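PDB 4X2H: NTF2 domain-containing protein from Chaetomium thermophilum, which pairs with another protein through its NTF2-like domain and probably, as in related export factors, acts in nuclear transport. Local coordinates for residues B[94-102]-B[115-125]. Numbering follows the deposited sequence.
Sequences VHVINADYR and PTDGVRMMMAL
H95 and A124 form a hydrogen-bonded antiparallel pair, and a classic beta bulge follows, where I97 and N98 both face M122. I97 N gives a bond of 2.8 Å to M122 O; the bond from N98 N to that oxygen is weak. M122 N closes the bulge on N98 O. M122 CG, anti to the backbone N (chi1 176°), lies 3.6 Å from I97 CG1, and the chain then bends at chi3. CE touches Y101 CE1 at 3.6 Å, and SD, oblique to the Y101 ring, makes a Met-aromatic contact. V94 CG2 packs on M123 CB at 3.6 Å on the other face.

Beyond the strands, R120 grips D100 end-on: NH1 and NH2 both bond to OD1, at 2.8 and 2.7 Å. The carboxylate plane is turned 73° from the guanidinium. R102 NE adds a third bond to OD1, from above the carboxylate plane. R120 NH1 also bonds Y101 O at 2.9 Å, and NE bonds H113 O. A methionine in place of R120 would probably leave D100 with R102 as its one charged mate here, and Y101 O and H113 O without these donors.

Strand 83-96 is one of the sheet's two edge strands within this chain. Helix 3-20 covers V94 and L125, strand 145-157 continues the sheet beside M123 and L125, and another protein's chain packs here, hydrogen-bonding the H95 ring and N98 ND2.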
loop_
_atom_site.group_PDB
_atom_site.type_symbol
_atom_site.label_atom_id
_atom_site.label_comp_id
_atom_site.label_asym_id
_atom_site.label_seq_id
_atom_site.Cartn_x
_atom_site.Cartn_y
_atom_site.Cartn_z
ATOM N N VAL B 94 -5.363 -4.983 -1.339
ATOM C CA VAL B 94 -5.273 -4.334 -2.641
ATOM C C VAL B 94 -6.527 -3.532 -2.951
ATOM O O VAL B 94 -7.644 -3.981 -2.693
ATOM C CB VAL B 94 -5.026 -5.366 -3.767
ATOM C CG1 VAL B 94 -6.146 -6.406 -3.818
ATOM C CG2 VAL B 94 -4.863 -4.665 -5.117
ATOM N N HIS B 95 -6.306 -2.335 -3.493
ATOM C CA HIS B 95 -7.357 -1.464 -4.009
ATOM C C HIS B 95 -7.081 -1.140 -5.469
ATOM O O HIS B 95 -5.933 -0.926 -5.855
ATOM C CB HIS B 95 -7.437 -0.142 -3.238
ATOM C CG HIS B 95 -7.833 -0.284 -1.802
ATOM N ND1 HIS B 95 -7.900 0.796 -0.948
ATOM C CD2 HIS B 95 -8.193 -1.365 -1.072
ATOM C CE1 HIS B 95 -8.275 0.384 0.249
ATOM N NE2 HIS B 95 -8.457 -0.923 0.202
ATOM N N VAL B 96 -8.137 -1.073 -6.267
ATOM C CA VAL B 96 -8.033 -0.581 -7.634
ATOM C C VAL B 96 -8.135 0.937 -7.601
ATOM O O VAL B 96 -9.125 1.485 -7.108
ATOM C CB VAL B 96 -9.125 -1.181 -8.529
ATOM C CG1 VAL B 96 -9.084 -0.571 -9.930
ATOM C CG2 VAL B 96 -8.973 -2.697 -8.593
ATOM N N ILE B 97 -7.108 1.615 -8.110
ATOM C CA ILE B 97 -7.078 3.078 -8.099
ATOM C C ILE B 97 -7.348 3.639 -9.490
ATOM O O ILE B 97 -7.572 4.835 -9.644
ATOM C CB ILE B 97 -5.737 3.615 -7.567
ATOM C CG1 ILE B 97 -4.558 3.027 -8.348
ATOM C CG2 ILE B 97 -5.618 3.297 -6.087
ATOM C CD1 ILE B 97 -3.214 3.628 -7.971
ATOM N N ASN B 98 -7.318 2.774 -10.500
ATOM C CA ASN B 98 -7.822 3.132 -11.824
ATOM C C ASN B 98 -8.308 1.887 -12.543
ATOM O O ASN B 98 -7.508 1.099 -13.045
ATOM C CB ASN B 98 -6.756 3.839 -12.660
ATOM C CG ASN B 98 -7.308 4.384 -13.969
ATOM O OD1 ASN B 98 -8.503 4.272 -14.250
ATOM N ND2 ASN B 98 -6.437 4.986 -14.770
ATOM N N ALA B 99 -9.625 1.718 -12.582
ATOM C CA ALA B 99 -10.246 0.573 -13.235
ATOM C C ALA B 99 -10.306 0.754 -14.747
ATOM O O ALA B 99 -10.719 -0.157 -15.465
ATOM C CB ALA B 99 -11.645 0.351 -12.676
ATOM N N ASP B 100 -9.905 1.932 -15.221
ATOM C CA ASP B 100 -9.927 2.255 -16.646
ATOM C C ASP B 100 -8.518 2.601 -17.109
ATOM O O ASP B 100 -8.309 3.573 -17.827
ATOM C CB ASP B 100 -10.885 3.420 -16.922
ATOM C CG ASP B 100 -11.150 3.635 -18.410
ATOM O OD1 ASP B 100 -10.993 2.683 -19.205
ATOM O OD2 ASP B 100 -11.513 4.772 -18.781
ATOM N N TYR B 101 -7.548 1.812 -16.674
ATOM C CA TYR B 101 -6.156 2.075 -17.005
ATOM C C TYR B 101 -5.941 1.883 -18.504
ATOM O O TYR B 101 -6.314 0.845 -19.055
ATOM C CB TYR B 101 -5.238 1.164 -16.191
ATOM C CG TYR B 101 -3.774 1.459 -16.383
ATOM C CD1 TYR B 101 -3.129 2.400 -15.593
ATOM C CD2 TYR B 101 -3.039 0.807 -17.361
ATOM C CE1 TYR B 101 -1.789 2.679 -15.769
ATOM C CE2 TYR B 101 -1.704 1.076 -17.546
ATOM C CZ TYR B 101 -1.082 2.013 -16.746
ATOM O OH TYR B 101 0.251 2.281 -16.933
ATOM N N ARG B 102 -5.357 2.888 -19.158
ATOM C CA ARG B 102 -5.245 2.896 -20.617
ATOM C C ARG B 102 -3.837 3.117 -21.151
ATOM O O ARG B 102 -3.622 3.015 -22.360
ATOM C CB ARG B 102 -6.129 3.991 -21.220
ATOM C CG ARG B 102 -7.560 3.990 -20.759
ATOM C CD ARG B 102 -8.430 4.807 -21.696
ATOM N NE ARG B 102 -9.819 4.359 -21.664
ATOM C CZ ARG B 102 -10.660 4.435 -22.690
ATOM N NH1 ARG B 102 -10.264 4.944 -23.851
ATOM N NH2 ARG B 102 -11.903 3.997 -22.556
ATOM N N PRO B 115 -14.290 -1.073 -17.757
ATOM C CA PRO B 115 -13.709 -0.928 -16.418
ATOM C C PRO B 115 -14.278 -1.911 -15.388
ATOM O O PRO B 115 -13.674 -2.099 -14.331
ATOM C CB PRO B 115 -14.055 0.516 -16.048
ATOM C CG PRO B 115 -14.170 1.217 -17.357
ATOM C CD PRO B 115 -14.770 0.213 -18.293
ATOM N N THR B 116 -15.414 -2.531 -15.696
ATOM C CA THR B 116 -16.051 -3.472 -14.774
ATOM C C THR B 116 -15.607 -4.924 -14.994
ATOM O O THR B 116 -16.040 -5.823 -14.271
ATOM C CB THR B 116 -17.589 -3.408 -14.892
ATOM O OG1 THR B 116 -17.976 -3.560 -16.263
ATOM C CG2 THR B 116 -18.115 -2.080 -14.362
ATOM N N ASP B 117 -14.739 -5.153 -15.977
ATOM C CA ASP B 117 -14.297 -6.508 -16.313
ATOM C C ASP B 117 -13.132 -6.993 -15.452
ATOM O O ASP B 117 -12.785 -8.172 -15.489
ATOM C CB ASP B 117 -13.897 -6.588 -17.789
ATOM C CG ASP B 117 -15.084 -6.819 -18.711
ATOM O OD1 ASP B 117 -16.238 -6.789 -18.236
ATOM O OD2 ASP B 117 -14.859 -7.026 -19.920
ATOM N N GLY B 118 -12.523 -6.090 -14.691
ATOM C CA GLY B 118 -11.443 -6.460 -13.794
ATOM C C GLY B 118 -10.177 -6.922 -14.491
ATOM O O GLY B 118 -9.497 -7.826 -14.006
ATOM N N VAL B 119 -9.852 -6.298 -15.618
ATOM C CA VAL B 119 -8.640 -6.635 -16.363
ATOM C C VAL B 119 -7.697 -5.432 -16.428
ATOM O O VAL B 119 -6.517 -5.544 -16.096
ATOM C CB VAL B 119 -8.987 -7.124 -17.789
ATOM C CG1 VAL B 119 -7.732 -7.270 -18.652
ATOM C CG2 VAL B 119 -9.733 -8.452 -17.712
ATOM N N ARG B 120 -8.224 -4.286 -16.844
ATOM C CA ARG B 120 -7.414 -3.086 -17.018
ATOM C C ARG B 120 -7.298 -2.329 -15.701
ATOM O O ARG B 120 -7.707 -1.171 -15.592
ATOM C CB ARG B 120 -8.011 -2.193 -18.109
ATOM C CG ARG B 120 -8.002 -2.857 -19.474
ATOM C CD ARG B 120 -8.304 -1.887 -20.605
ATOM N NE ARG B 120 -9.675 -1.378 -20.558
ATOM C CZ ARG B 120 -10.023 -0.148 -20.183
ATOM N NH1 ARG B 120 -9.110 0.740 -19.807
ATOM N NH2 ARG B 120 -11.302 0.198 -20.187
ATOM N N MET B 121 -6.716 -3.001 -14.714
ATOM C CA MET B 121 -6.635 -2.492 -13.350
ATOM C C MET B 121 -5.275 -1.913 -13.012
ATOM O O MET B 121 -4.246 -2.565 -13.209
ATOM C CB MET B 121 -6.931 -3.608 -12.348
ATOM C CG MET B 121 -8.277 -4.280 -12.504
ATOM S SD MET B 121 -8.498 -5.571 -11.260
ATOM C CE MET B 121 -7.258 -6.763 -11.750
ATOM N N MET B 122 -5.280 -0.690 -12.489
ATOM C CA MET B 122 -4.132 -0.139 -11.791
ATOM C C MET B 122 -4.401 -0.317 -10.303
ATOM O O MET B 122 -5.417 0.160 -9.796
ATOM C CB MET B 122 -3.923 1.332 -12.135
ATOM C CG MET B 122 -2.813 2.005 -11.371
ATOM S SD MET B 122 -2.718 3.748 -11.826
ATOM C CE MET B 122 -1.034 3.832 -12.416
ATOM N N MET B 123 -3.503 -1.011 -9.615
ATOM C CA MET B 123 -3.742 -1.398 -8.229
ATOM C C MET B 123 -2.737 -0.807 -7.258
ATOM O O MET B 123 -1.551 -0.695 -7.561
ATOM C CB MET B 123 -3.724 -2.920 -8.101
ATOM C CG MET B 123 -4.938 -3.591 -8.721
ATOM S SD MET B 123 -4.740 -5.367 -8.932
ATOM C CE MET B 123 -3.502 -5.422 -10.229
ATOM N N ALA B 124 -3.245 -0.435 -6.088
ATOM C CA ALA B 124 -2.420 -0.073 -4.937
ATOM C C ALA B 124 -2.386 -1.254 -3.981
ATOM O O ALA B 124 -3.405 -1.610 -3.394
ATOM C CB ALA B 124 -2.969 1.162 -4.248
ATOM N N LEU B 125 -1.212 -1.864 -3.844
ATOM C CA LEU B 125 -1.032 -3.053 -3.020
ATOM C C LEU B 125 -0.178 -2.731 -1.807
ATOM O O LEU B 125 0.875 -2.120 -1.946
ATOM C CB LEU B 125 -0.377 -4.167 -3.843
ATOM C CG LEU B 125 0.097 -5.418 -3.098
ATOM C CD1 LEU B 125 -1.085 -6.201 -2.555
ATOM C CD2 LEU B 125 0.953 -6.282 -4.013
HETATM O O HOH W 1 -10.435 -2.708 -14.787
#